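Side-chain contacts in T9SS C-terminal target domain-containing protein (Bacteroides cellulosilyticus, PDB 5JVK), which probably hydrolyses O-glycosidic bonds in carbohydrates, as a family 39 glycoside hydrolase built round a closed eight-stranded parallel barrel: residues A[128-133]-A[406-411]; A[289-294]-A[314-319]; A[295-300]-A[446-451]; A[339-344]-A[358-363]. All coordinates share one frame; numbering follows the deposited sequence.

Interaction 1 of 4, residues A[128-133]-A[406-411]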
loop_
_atom_site.group_PDB
_atom_site.type_symbol
_atom_site.label_atom_id
_atom_site.label_comp_id
_atom_site.label_asym_id
_atom_site.label_seq_id
_atom_site.Cartn_x
_atom_site.Cartn_y
_atom_site.Cartn_z
ATOM N N ALA A 128 9.694 -1.144 -2.922
ATOM C CA ALA A 128 8.514 -1.930 -2.529
ATOM C C ALA A 128 7.559 -2.213 -3.699
ATOM O O ALA A 128 6.651 -3.037 -3.562
ATOM C CB ALA A 128 7.763 -1.233 -1.405
ATOM N N GLY A 129 7.743 -1.513 -4.822
ATOM C CA GLY A 129 7.002 -1.771 -6.060
ATOM C C GLY A 129 5.818 -0.854 -6.318
ATOM O O GLY A 129 5.115 -1.030 -7.309
ATOM N N PHE A 130 5.597 0.132 -5.449
ATOM C CA PHE A 130 4.440 1.020 -5.566
ATOM C C PHE A 130 4.607 2.036 -6.698
ATOM O O PHE A 130 5.717 2.514 -6.956
ATOM C CB PHE A 130 4.196 1.762 -4.250
ATOM C CG PHE A 130 3.879 0.858 -3.089
ATOM C CD1 PHE A 130 2.624 0.260 -2.975
ATOM C CD2 PHE A 130 4.828 0.611 -2.098
ATOM C CE1 PHE A 130 2.327 -0.572 -1.904
ATOM C CE2 PHE A 130 4.537 -0.217 -1.024
ATOM C CZ PHE A 130 3.284 -0.810 -0.925
ATOM N N THR A 131 3.498 2.343 -7.373
ATOM C CA THR A 131 3.436 3.389 -8.403
ATOM C C THR A 131 2.543 4.577 -8.024
ATOM O O THR A 131 2.412 5.521 -8.808
ATOM C CB THR A 131 2.900 2.819 -9.725
ATOM O OG1 THR A 131 1.591 2.281 -9.512
ATOM C CG2 THR A 131 3.824 1.741 -10.252
ATOM N N ARG A 132 1.918 4.524 -6.845
ATOM C CA ARG A 132 1.084 5.616 -6.346
ATOM C C ARG A 132 1.372 5.868 -4.874
ATOM O O ARG A 132 1.752 4.952 -4.143
ATOM C CB ARG A 132 -0.397 5.283 -6.515
ATOM C CG ARG A 132 -0.848 5.091 -7.952
ATOM C CD ARG A 132 -2.315 4.710 -8.000
ATOM N NE ARG A 132 -2.774 4.382 -9.351
ATOM C CZ ARG A 132 -3.087 5.266 -10.299
ATOM N NH1 ARG A 132 -2.991 6.579 -10.087
ATOM N NH2 ARG A 132 -3.500 4.828 -11.485
ATOM N N ILE A 133 1.199 7.118 -4.449
ATOM C CA ILE A 133 1.236 7.470 -3.029
ATOM C C ILE A 133 0.070 8.386 -2.682
ATOM O O ILE A 133 -0.403 9.142 -3.528
ATOM C CB ILE A 133 2.579 8.109 -2.593
ATOM C CG1 ILE A 133 2.877 9.416 -3.356
ATOM C CG2 ILE A 133 3.713 7.100 -2.737
ATOM C CD1 ILE A 133 2.424 10.686 -2.657
ATOM N N GLN A 406 8.839 -6.862 2.500
ATOM C CA GLN A 406 9.331 -7.930 1.629
ATOM C C GLN A 406 8.191 -8.505 0.789
ATOM O O GLN A 406 8.341 -8.693 -0.419
ATOM C CB GLN A 406 9.966 -9.051 2.461
ATOM C CG GLN A 406 10.719 -10.104 1.651
ATOM C CD GLN A 406 12.124 -9.681 1.251
ATOM O OE1 GLN A 406 12.726 -8.798 1.861
ATOM N NE2 GLN A 406 12.658 -10.330 0.220
ATOM N N ALA A 407 7.065 -8.784 1.441
ATOM C CA ALA A 407 5.875 -9.315 0.764
ATOM C C ALA A 407 5.346 -8.383 -0.325
ATOM O O ALA A 407 4.911 -8.852 -1.372
ATOM C CB ALA A 407 4.780 -9.615 1.777
ATOM N N ALA A 408 5.393 -7.074 -0.072
ATOM C CA ALA A 408 4.972 -6.062 -1.050
ATOM C C ALA A 408 5.869 -6.033 -2.292
ATOM O O ALA A 408 5.376 -5.997 -3.420
ATOM C CB ALA A 408 4.934 -4.685 -0.401
ATOM N N ALA A 409 7.181 -6.038 -2.077
ATOM C CA ALA A 409 8.148 -6.037 -3.178
ATOM C C ALA A 409 8.024 -7.291 -4.041
ATOM O O ALA A 409 8.046 -7.208 -5.276
ATOM C CB ALA A 409 9.566 -5.904 -2.642
ATOM N N VAL A 410 7.877 -8.443 -3.389
ATOM C CA VAL A 410 7.788 -9.721 -4.095
ATOM C C VAL A 410 6.468 -9.824 -4.870
ATOM O O VAL A 410 6.483 -10.172 -6.055
ATOM C CB VAL A 410 7.978 -10.922 -3.136
ATOM C CG1 VAL A 410 7.729 -12.247 -3.852
ATOM C CG2 VAL A 410 9.378 -10.906 -2.533
ATOM N N VAL A 411 5.344 -9.507 -4.222
ATOM C CA VAL A 411 4.035 -9.583 -4.890
ATOM C C VAL A 411 3.914 -8.580 -6.050
ATOM O O VAL A 411 3.269 -8.873 -7.055
ATOM C CB VAL A 411 2.844 -9.460 -3.895
ATOM C CG1 VAL A 411 2.636 -8.025 -3.423
ATOM C CG2 VAL A 411 1.567 -10.013 -4.516
#
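A128 and A409 bring two backbones close together, their CA atoms 4.2 Å apart, where the chain leaving helix 118-127 passes the flank of helix 403-415. A128 O sits close to the helix backbone without a hydrogen bond and makes a weak CA-H...O contact with A409 CA at 3.4 Å, with an angle of 136° at the hydrogen. Alanine suits both helical positions because its methyl adds little bulk: A409 CB rests 4.1 Å from A128 CA, and A408 CB stands 4.0 Å from A128 O. Just beyond A128, G129 takes a positive phi of 99° and closes a Schellman motif, which ends the helix and lets the chain leave it toward strand 132-138; a side chain here would run into the preceding carbonyl oxygen. The end of the F130 ring comes near helix 403-415. With chi1 at -62° its CG lies beside the backbone N, and the far ring atom CZ reaches A408 CB at 4.2 Å, an oblique approach. The same ring also touches M106 and V108 of strand 106-109 and Y361 of helix 350-366, so an aromatic residue fills space among several elements. Helix termination by a Schellman glycine before strand 132-138, packed against the helix that follows the last strand, is a helix-to-strand turn of a (beta/alpha)8 barrel.

Interaction 2 of 4, residues A[289-294]-A[314-319]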
loop_
_atom_site.group_PDB
_atom_site.type_symbol
_atom_site.label_atom_id
_atom_site.label_comp_id
_atom_site.label_asym_id
_atom_site.label_seq_id
_atom_site.Cartn_x
_atom_site.Cartn_y
_atom_site.Cartn_z
ATOM N N PRO A 289 -12.103 0.102 3.171
ATOM C CA PRO A 289 -12.701 -1.159 3.621
ATOM C C PRO A 289 -11.777 -1.975 4.534
ATOM O O PRO A 289 -11.274 -3.027 4.138
ATOM C CB PRO A 289 -12.967 -1.881 2.297
ATOM C CG PRO A 289 -11.800 -1.483 1.459
ATOM C CD PRO A 289 -11.540 -0.038 1.814
ATOM N N TYR A 290 -11.565 -1.489 5.753
ATOM C CA TYR A 290 -10.714 -2.177 6.721
ATOM C C TYR A 290 -11.387 -3.467 7.189
ATOM O O TYR A 290 -12.530 -3.441 7.643
ATOM C CB TYR A 290 -10.411 -1.285 7.932
ATOM C CG TYR A 290 -9.353 -0.231 7.685
ATOM C CD1 TYR A 290 -8.005 -0.524 7.862
ATOM C CD2 TYR A 290 -9.697 1.069 7.296
ATOM C CE1 TYR A 290 -7.025 0.435 7.653
ATOM C CE2 TYR A 290 -8.721 2.036 7.085
ATOM C CZ TYR A 290 -7.386 1.711 7.265
ATOM O OH TYR A 290 -6.398 2.647 7.059
ATOM N N MET A 291 -10.669 -4.584 7.068
ATOM C CA MET A 291 -11.141 -5.893 7.519
ATOM C C MET A 291 -10.311 -6.452 8.678
ATOM O O MET A 291 -10.521 -7.594 9.092
ATOM C CB MET A 291 -11.104 -6.869 6.351
ATOM C CG MET A 291 -11.984 -6.456 5.184
ATOM S SD MET A 291 -11.416 -7.162 3.633
ATOM C CE MET A 291 -12.320 -6.134 2.478
ATOM N N ALA A 292 -9.397 -5.646 9.221
ATOM C CA ALA A 292 -8.479 -6.105 10.265
ATOM C C ALA A 292 -9.213 -6.372 11.591
ATOM O O ALA A 292 -10.103 -5.599 11.954
ATOM C CB ALA A 292 -7.372 -5.084 10.480
ATOM N N PRO A 293 -8.847 -7.426 12.329
ATOM C CA PRO A 293 -7.677 -8.272 12.071
ATOM C C PRO A 293 -7.939 -9.534 11.223
ATOM O O PRO A 293 -7.125 -10.456 11.245
ATOM C CB PRO A 293 -7.267 -8.680 13.486
ATOM C CG PRO A 293 -8.573 -8.827 14.196
ATOM C CD PRO A 293 -9.528 -7.832 13.572
ATOM N N ASN A 294 -9.040 -9.569 10.471
ATOM C CA ASN A 294 -9.449 -10.775 9.736
ATOM C C ASN A 294 -8.759 -10.860 8.380
ATOM O O ASN A 294 -8.164 -9.887 7.915
ATOM C CB ASN A 294 -10.966 -10.793 9.530
ATOM C CG ASN A 294 -11.729 -10.636 10.824
ATOM O OD1 ASN A 294 -12.405 -9.630 11.045
ATOM N ND2 ASN A 294 -11.611 -11.623 11.697
ATOM N N THR A 314 -16.267 -10.428 -2.159
ATOM C CA THR A 314 -17.652 -9.953 -2.156
ATOM C C THR A 314 -17.743 -8.473 -2.504
ATOM O O THR A 314 -18.562 -8.082 -3.337
ATOM C CB THR A 314 -18.309 -10.171 -0.780
ATOM O OG1 THR A 314 -18.236 -11.557 -0.432
ATOM C CG2 THR A 314 -19.769 -9.731 -0.789
ATOM N N VAL A 315 -16.914 -7.658 -1.855
ATOM C CA VAL A 315 -16.973 -6.197 -1.993
ATOM C C VAL A 315 -16.548 -5.704 -3.387
ATOM O O VAL A 315 -17.195 -4.811 -3.942
ATOM C CB VAL A 315 -16.132 -5.491 -0.897
ATOM C CG1 VAL A 315 -16.032 -3.984 -1.140
ATOM C CG2 VAL A 315 -16.720 -5.758 0.484
ATOM N N TRP A 316 -15.477 -6.274 -3.944
ATOM C CA TRP A 316 -14.937 -5.794 -5.226
ATOM C C TRP A 316 -15.965 -5.936 -6.372
ATOM O O TRP A 316 -16.260 -4.940 -7.036
ATOM C CB TRP A 316 -13.578 -6.444 -5.585
ATOM C CG TRP A 316 -12.328 -5.665 -5.164
ATOM C CD1 TRP A 316 -11.261 -5.351 -5.963
ATOM C CD2 TRP A 316 -12.021 -5.124 -3.866
ATOM N NE1 TRP A 316 -10.316 -4.654 -5.251
ATOM C CE2 TRP A 316 -10.752 -4.503 -3.963
ATOM C CE3 TRP A 316 -12.688 -5.105 -2.634
ATOM C CZ2 TRP A 316 -10.139 -3.865 -2.876
ATOM C CZ3 TRP A 316 -12.076 -4.469 -1.547
ATOM C CH2 TRP A 316 -10.812 -3.859 -1.681
ATOM N N PRO A 317 -16.530 -7.148 -6.589
ATOM C CA PRO A 317 -17.597 -7.288 -7.598
ATOM C C PRO A 317 -18.875 -6.497 -7.309
ATOM O O PRO A 317 -19.544 -6.070 -8.250
ATOM C CB PRO A 317 -17.910 -8.791 -7.580
ATOM C CG PRO A 317 -16.683 -9.426 -7.049
ATOM C CD PRO A 317 -16.175 -8.460 -6.017
ATOM N N TYR A 318 -19.210 -6.319 -6.031
ATOM C CA TYR A 318 -20.408 -5.574 -5.635
ATOM C C TYR A 318 -20.333 -4.092 -6.023
ATOM O O TYR A 318 -21.296 -3.553 -6.559
ATOM C CB TYR A 318 -20.683 -5.733 -4.130
ATOM C CG TYR A 318 -21.763 -4.816 -3.580
ATOM C CD1 TYR A 318 -23.118 -5.043 -3.851
ATOM C CD2 TYR A 318 -21.429 -3.724 -2.783
ATOM C CE1 TYR A 318 -24.103 -4.201 -3.343
ATOM C CE2 TYR A 318 -22.400 -2.881 -2.273
ATOM C CZ TYR A 318 -23.734 -3.116 -2.551
ATOM O OH TYR A 318 -24.683 -2.259 -2.029
ATOM N N LEU A 319 -19.202 -3.443 -5.760
ATOM C CA LEU A 319 -19.036 -2.025 -6.110
ATOM C C LEU A 319 -18.795 -1.805 -7.604
ATOM O O LEU A 319 -19.079 -0.724 -8.124
ATOM C CB LEU A 319 -17.911 -1.391 -5.292
ATOM C CG LEU A 319 -18.102 -1.426 -3.776
ATOM C CD1 LEU A 319 -16.901 -0.793 -3.100
ATOM C CD2 LEU A 319 -19.387 -0.739 -3.337
#
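P289 comes first, just after strand 284-287, and its ring meets the far end of the W316 indole, with P289 CG 4.1 Å from W316 CH2. The two side chains cross at about a right angle, and the approach to the indole is oblique. Proline offers a compact apolar corner here without a long reach. Y290 turns elsewhere, its hydroxyl hydrogen-bonded to E340. At M291 the chain again directs a side chain to the helix. Its outer torsions are extended (chi2 155°, chi3 -164°), which carries the terminal methyl across, and M291 CE comes 4.4 Å from W316 CZ3, also obliquely. A flexible thioether suits this loose contact. N294 N donates to M291 O at 2.8 Å, closing a turn that contains the cis peptide bond before P293. Across the contact, the long indole lets W316 span from helix to loop, while W316 NE1 is satisfied by the hydroxyl of S364. P317 has no N-H to give, and the helix kinks there. V338 of strand 335-341 touches both P289 and W316. This hydrophobic contact, between the loop leaving a barrel strand and the helix to which it leads, belongs to a beta-to-alpha connection of the (beta/alpha)8 fold.

Interaction 3 of 4, residues A[295-300]-A[446-451]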
loop_
_atom_site.group_PDB
_atom_site.type_symbol
_atom_site.label_atom_id
_atom_site.label_comp_id
_atom_site.label_asym_id
_atom_site.label_seq_id
_atom_site.Cartn_x
_atom_site.Cartn_y
_atom_site.Cartn_z
ATOM N N THR A 295 -8.866 -12.024 7.741
ATOM C CA THR A 295 -8.300 -12.230 6.405
ATOM C C THR A 295 -9.015 -11.352 5.368
ATOM O O THR A 295 -10.173 -10.979 5.565
ATOM C CB THR A 295 -8.425 -13.696 5.924
ATOM O OG1 THR A 295 -9.809 -14.052 5.797
ATOM C CG2 THR A 295 -7.732 -14.659 6.876
ATOM N N PRO A 296 -8.331 -11.027 4.256
ATOM C CA PRO A 296 -9.028 -10.405 3.134
ATOM C C PRO A 296 -9.919 -11.388 2.369
ATOM O O PRO A 296 -10.827 -10.955 1.668
ATOM C CB PRO A 296 -7.884 -9.914 2.245
ATOM C CG PRO A 296 -6.776 -10.865 2.521
ATOM C CD PRO A 296 -6.891 -11.194 3.981
ATOM N N ASP A 297 -9.651 -12.688 2.495
ATOM C CA ASP A 297 -10.446 -13.734 1.844
ATOM C C ASP A 297 -11.878 -13.759 2.368
ATOM O O ASP A 297 -12.831 -13.681 1.588
ATOM C CB ASP A 297 -9.822 -15.121 2.065
ATOM C CG ASP A 297 -8.393 -15.225 1.543
ATOM O OD1 ASP A 297 -8.131 -16.072 0.660
ATOM O OD2 ASP A 297 -7.530 -14.462 2.032
ATOM N N PHE A 298 -12.012 -13.871 3.692
ATOM C CA PHE A 298 -13.313 -14.034 4.357
ATOM C C PHE A 298 -13.807 -12.813 5.137
ATOM O O PHE A 298 -15.022 -12.647 5.295
ATOM C CB PHE A 298 -13.277 -15.239 5.296
ATOM C CG PHE A 298 -12.839 -16.521 4.642
ATOM C CD1 PHE A 298 -13.323 -16.900 3.387
ATOM C CD2 PHE A 298 -11.966 -17.381 5.303
ATOM C CE1 PHE A 298 -12.922 -18.094 2.803
ATOM C CE2 PHE A 298 -11.565 -18.575 4.722
ATOM C CZ PHE A 298 -12.040 -18.932 3.470
ATOM N N GLY A 299 -12.897 -11.975 5.638
ATOM C CA GLY A 299 -13.274 -10.718 6.294
ATOM C C GLY A 299 -14.196 -10.865 7.497
ATOM O O GLY A 299 -13.970 -11.725 8.348
ATOM N N TYR A 300 -15.235 -10.030 7.562
ATOM C CA TYR A 300 -16.183 -10.036 8.683
ATOM C C TYR A 300 -17.634 -9.852 8.233
ATOM O O TYR A 300 -17.903 -9.308 7.162
ATOM C CB TYR A 300 -15.810 -8.958 9.711
ATOM C CG TYR A 300 -16.019 -7.539 9.232
ATOM C CD1 TYR A 300 -15.071 -6.904 8.429
ATOM C CD2 TYR A 300 -17.168 -6.826 9.582
ATOM C CE1 TYR A 300 -15.261 -5.600 7.987
ATOM C CE2 TYR A 300 -17.370 -5.524 9.143
ATOM C CZ TYR A 300 -16.415 -4.913 8.346
ATOM O OH TYR A 300 -16.615 -3.622 7.913
ATOM N N TRP A 446 -2.133 -20.229 -1.951
ATOM C CA TRP A 446 -2.080 -20.064 -0.503
ATOM C C TRP A 446 -3.245 -20.788 0.159
ATOM O O TRP A 446 -4.194 -21.202 -0.511
ATOM C CB TRP A 446 -2.075 -18.573 -0.119
ATOM C CG TRP A 446 -3.385 -17.828 -0.285
ATOM C CD1 TRP A 446 -4.411 -17.767 0.610
ATOM C CD2 TRP A 446 -3.775 -17.012 -1.395
ATOM N NE1 TRP A 446 -5.422 -16.981 0.123
ATOM C CE2 TRP A 446 -5.060 -16.507 -1.109
ATOM C CE3 TRP A 446 -3.167 -16.668 -2.611
ATOM C CZ2 TRP A 446 -5.752 -15.668 -1.990
ATOM C CZ3 TRP A 446 -3.857 -15.831 -3.489
ATOM C CH2 TRP A 446 -5.137 -15.343 -3.172
ATOM N N THR A 447 -3.156 -20.929 1.478
ATOM C CA THR A 447 -4.239 -21.480 2.282
ATOM C C THR A 447 -4.669 -20.451 3.321
ATOM O O THR A 447 -3.845 -19.683 3.819
ATOM C CB THR A 447 -3.851 -22.817 2.963
ATOM O OG1 THR A 447 -4.970 -23.321 3.706
ATOM C CG2 THR A 447 -2.649 -22.677 3.901
ATOM N N THR A 448 -5.965 -20.441 3.631
ATOM C CA THR A 448 -6.501 -19.640 4.730
ATOM C C THR A 448 -6.254 -20.290 6.103
ATOM O O THR A 448 -6.377 -19.626 7.130
ATOM C CB THR A 448 -8.009 -19.382 4.548
ATOM O OG1 THR A 448 -8.710 -20.627 4.437
ATOM C CG2 THR A 448 -8.254 -18.555 3.295
ATOM N N LYS A 449 -5.910 -21.579 6.123
ATOM C CA LYS A 449 -5.669 -22.294 7.381
ATOM C C LYS A 449 -4.342 -21.872 8.016
ATOM O O LYS A 449 -3.289 -21.970 7.383
ATOM C CB LYS A 449 -5.708 -23.810 7.157
ATOM C CG LYS A 449 -7.101 -24.315 6.811
ATOM C CD LYS A 449 -7.104 -25.741 6.285
ATOM C CE LYS A 449 -6.727 -26.753 7.355
ATOM N NZ LYS A 449 -7.200 -28.122 7.000
ATOM N N ALA A 450 -4.415 -21.409 9.265
ATOM C CA ALA A 450 -3.258 -20.888 10.006
ATOM C C ALA A 450 -2.105 -21.885 10.096
ATOM O O ALA A 450 -0.945 -21.534 9.873
ATOM C CB ALA A 450 -3.686 -20.469 11.404
ATOM N N GLU A 451 -2.445 -23.127 10.428
ATOM C CA GLU A 451 -1.470 -24.217 10.558
ATOM C C GLU A 451 -0.829 -24.678 9.241
ATOM O O GLU A 451 0.221 -25.314 9.267
ATOM C CB GLU A 451 -2.099 -25.423 11.286
ATOM C CG GLU A 451 -3.173 -26.209 10.515
ATOM C CD GLU A 451 -4.584 -25.638 10.626
ATOM O OE1 GLU A 451 -4.745 -24.448 10.976
ATOM O OE2 GLU A 451 -5.547 -26.387 10.345
#
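D297 is a buried carboxylate with three partners, and one of them is an indole N-H from a strand of the antiparallel sheet. W446 NE1 donates to D297 OD1 over 2.9 Å with an angle of 153°. The oxygen is met on its syn side, slightly out of the carboxylate plane, and lies almost exactly in the indole plane, which stands 81° from the carboxylate. W446 holds its ring in the crowded position between backbone N and carbonyl carbon (chi1 73°), which brings NE1 round to the aspartate. Salt bridges from K430 to OD1 and from R359 to OD2 probably keep D297 ionised. Beside this polar centre, T448 packs against both D297 and F298. T448 CG2 is 3.6 Å from D297 OD1, while T448 OG1 meets the edge of the phenyl ring, 3.5 Å from F298 CE2, and is hydrogen-bonded to V428 O. Threonine suits the place: its methyl touches both residues, and its hydroxyl lies at the phenyl edge. The loop keeps its shape through an ST motif, F298 N to T295 OG1 at 3.1 Å. The contact is a domain interface, in which a loop following barrel strand 284-287 is tied by a buried aspartate to strand 439-447 of the antiparallel sheet.

Interaction 4 of 4, residues A[339-344]-A[358-363]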
loop_
_atom_site.group_PDB
_atom_site.type_symbol
_atom_site.label_atom_id
_atom_site.label_comp_id
_atom_site.label_asym_id
_atom_site.label_seq_id
_atom_site.Cartn_x
_atom_site.Cartn_y
_atom_site.Cartn_z
ATOM N N THR A 339 -8.680 4.004 -1.166
ATOM C CA THR A 339 -7.679 4.975 -0.712
ATOM C C THR A 339 -7.048 4.658 0.648
ATOM O O THR A 339 -6.020 5.236 0.991
ATOM C CB THR A 339 -8.239 6.414 -0.711
ATOM O OG1 THR A 339 -9.377 6.502 0.156
ATOM C CG2 THR A 339 -8.632 6.827 -2.127
ATOM N N GLU A 340 -7.657 3.756 1.417
ATOM C CA GLU A 340 -6.979 3.119 2.551
ATOM C C GLU A 340 -7.428 1.670 2.707
ATOM O O GLU A 340 -8.622 1.377 2.695
ATOM C CB GLU A 340 -7.247 3.845 3.873
ATOM C CG GLU A 340 -6.684 5.253 3.989
ATOM C CD GLU A 340 -6.881 5.864 5.370
ATOM O OE1 GLU A 340 -7.190 5.131 6.338
ATOM O OE2 GLU A 340 -6.737 7.096 5.486
ATOM N N ILE A 341 -6.460 0.771 2.849
ATOM C CA ILE A 341 -6.714 -0.569 3.364
ATOM C C ILE A 341 -5.429 -1.041 4.034
ATOM O O ILE A 341 -4.338 -0.742 3.552
ATOM C CB ILE A 341 -7.199 -1.543 2.263
ATOM C CG1 ILE A 341 -7.597 -2.892 2.873
ATOM C CG2 ILE A 341 -6.147 -1.735 1.175
ATOM C CD1 ILE A 341 -8.328 -3.806 1.913
ATOM N N GLY A 342 -5.550 -1.745 5.153
ATOM C CA GLY A 342 -4.371 -2.212 5.862
ATOM C C GLY A 342 -4.647 -3.040 7.095
ATOM O O GLY A 342 -5.776 -3.109 7.579
ATOM N N TRP A 343 -3.589 -3.685 7.573
ATOM C CA TRP A 343 -3.585 -4.448 8.814
ATOM C C TRP A 343 -2.388 -3.974 9.632
ATOM O O TRP A 343 -1.398 -3.499 9.068
ATOM C CB TRP A 343 -3.469 -5.943 8.519
ATOM C CG TRP A 343 -4.710 -6.556 7.921
ATOM C CD1 TRP A 343 -5.642 -7.297 8.569
ATOM C CD2 TRP A 343 -5.135 -6.485 6.556
ATOM N NE1 TRP A 343 -6.627 -7.696 7.706
ATOM C CE2 TRP A 343 -6.342 -7.212 6.460
ATOM C CE3 TRP A 343 -4.614 -5.885 5.406
ATOM C CZ2 TRP A 343 -7.043 -7.347 5.260
ATOM C CZ3 TRP A 343 -5.308 -6.014 4.215
ATOM C CH2 TRP A 343 -6.512 -6.743 4.149
ATOM N N ASN A 344 -2.478 -4.110 10.953
ATOM C CA ASN A 344 -1.447 -3.606 11.871
ATOM C C ASN A 344 -0.855 -4.725 12.719
ATOM O O ASN A 344 -1.513 -5.737 12.974
ATOM C CB ASN A 344 -2.009 -2.497 12.768
ATOM C CG ASN A 344 -3.143 -2.973 13.655
ATOM O OD1 ASN A 344 -2.918 -3.611 14.684
ATOM N ND2 ASN A 344 -4.372 -2.659 13.263
ATOM N N ALA A 358 -0.020 -9.246 0.550
ATOM C CA ALA A 358 0.103 -9.956 -0.726
ATOM C C ALA A 358 -1.252 -10.446 -1.214
ATOM O O ALA A 358 -1.587 -10.291 -2.389
ATOM C CB ALA A 358 1.059 -11.130 -0.592
ATOM N N ARG A 359 -2.024 -11.027 -0.298
ATOM C CA ARG A 359 -3.355 -11.545 -0.609
ATOM C C ARG A 359 -4.346 -10.461 -1.032
ATOM O O ARG A 359 -5.173 -10.696 -1.917
ATOM C CB ARG A 359 -3.895 -12.382 0.564
ATOM C CG ARG A 359 -3.324 -13.787 0.545
ATOM C CD ARG A 359 -3.242 -14.476 1.894
ATOM N NE ARG A 359 -4.536 -14.715 2.524
ATOM C CZ ARG A 359 -4.723 -15.470 3.609
ATOM N NH1 ARG A 359 -3.703 -16.091 4.206
ATOM N NH2 ARG A 359 -5.946 -15.617 4.103
ATOM N N THR A 360 -4.249 -9.279 -0.421
ATOM C CA THR A 360 -5.066 -8.124 -0.827
ATOM C C THR A 360 -4.854 -7.765 -2.298
ATOM O O THR A 360 -5.820 -7.632 -3.049
ATOM C CB THR A 360 -4.776 -6.878 0.045
ATOM O OG1 THR A 360 -5.195 -7.132 1.386
ATOM C CG2 THR A 360 -5.509 -5.637 -0.472
ATOM N N TYR A 361 -3.598 -7.612 -2.702
ATOM C CA TYR A 361 -3.287 -7.201 -4.075
ATOM C C TYR A 361 -3.525 -8.317 -5.096
ATOM O O TYR A 361 -3.925 -8.042 -6.230
ATOM C CB TYR A 361 -1.864 -6.640 -4.168
ATOM C CG TYR A 361 -1.728 -5.307 -3.466
ATOM C CD1 TYR A 361 -2.394 -4.184 -3.946
ATOM C CD2 TYR A 361 -0.950 -5.166 -2.317
ATOM C CE1 TYR A 361 -2.286 -2.958 -3.312
ATOM C CE2 TYR A 361 -0.835 -3.940 -1.671
ATOM C CZ TYR A 361 -1.506 -2.837 -2.176
ATOM O OH TYR A 361 -1.407 -1.615 -1.556
ATOM N N LEU A 362 -3.304 -9.565 -4.687
ATOM C CA LEU A 362 -3.622 -10.720 -5.528
ATOM C C LEU A 362 -5.130 -10.878 -5.724
ATOM O O LEU A 362 -5.586 -11.081 -6.851
ATOM C CB LEU A 362 -3.013 -12.002 -4.953
ATOM C CG LEU A 362 -1.483 -12.067 -5.030
ATOM C CD1 LEU A 362 -0.929 -13.112 -4.071
ATOM C CD2 LEU A 362 -1.009 -12.341 -6.449
ATOM N N LEU A 363 -5.899 -10.772 -4.641
ATOM C CA LEU A 363 -7.366 -10.807 -4.738
ATOM C C LEU A 363 -7.949 -9.559 -5.425
ATOM O O LEU A 363 -8.946 -9.659 -6.143
ATOM C CB LEU A 363 -8.007 -11.004 -3.360
ATOM C CG LEU A 363 -7.793 -12.374 -2.709
ATOM C CD1 LEU A 363 -8.205 -12.339 -1.243
ATOM C CD2 LEU A 363 -8.548 -13.474 -3.441
#
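T360 projects its CB from helix 350-366 toward strand 335-341, and there its two branches part. The methyl branch, CG2, reaches the end of the isoleucine side chain, with T360 CG2 4.1 Å from I341 CD1, the two meeting tip to tip. I341 is extended, CG1 anti to the backbone N (chi1 -174°), and its CD1 covers the gap between strand and helix. The hydroxyl branch goes to the W343 indole. T360 OG1 lies 3.0 Å from W343 CZ3 and 3.1 Å from W343 CH2, an oblique approach, shorter than a normal O...C contact and so doubtful in detail. OG1 also lies beside its own backbone N and hydrogen-bonds to Y356 O one turn back, a carbonyl that must accept. W343 is positioned from its other end, since its NE1 donates to N294 O. Threonine fits this site by supplying a methyl for the isoleucine and a hydroxyl that the helix itself satisfies, within the beta-alpha-beta unit 335-341, 350-366, 373-375. No hydrogen bond crosses: the chemistry implies cohesion by apolar contact, of which the I341-T360 methyl pair is the secure part, while T360 OG1 and W343 NE1 have partners in Y356 O and N294 O.

How the interactions relate
Interaction 4 lies in the middle of the set, its centre 10 to 13 Å from those of the other three, whereas interaction 1 stands about 20 Å from interactions 2 and 3. Helix 350-366, which carries one side of interaction 4, links the set: L362 packs on V411 of interaction 1, and R359 forms a salt bridge with D297 of interaction 3. Interactions 2 and 3 draw on one loop, 289-300. Along the chain, interactions 2 and 4 follow in series inside the loop closed by interaction 1; interaction 3 crosses both 1 and 2 and encloses 4. Interactions 1, 2 and 4 tie barrel parts together, and interaction 3 connects them to the antiparallel sheet.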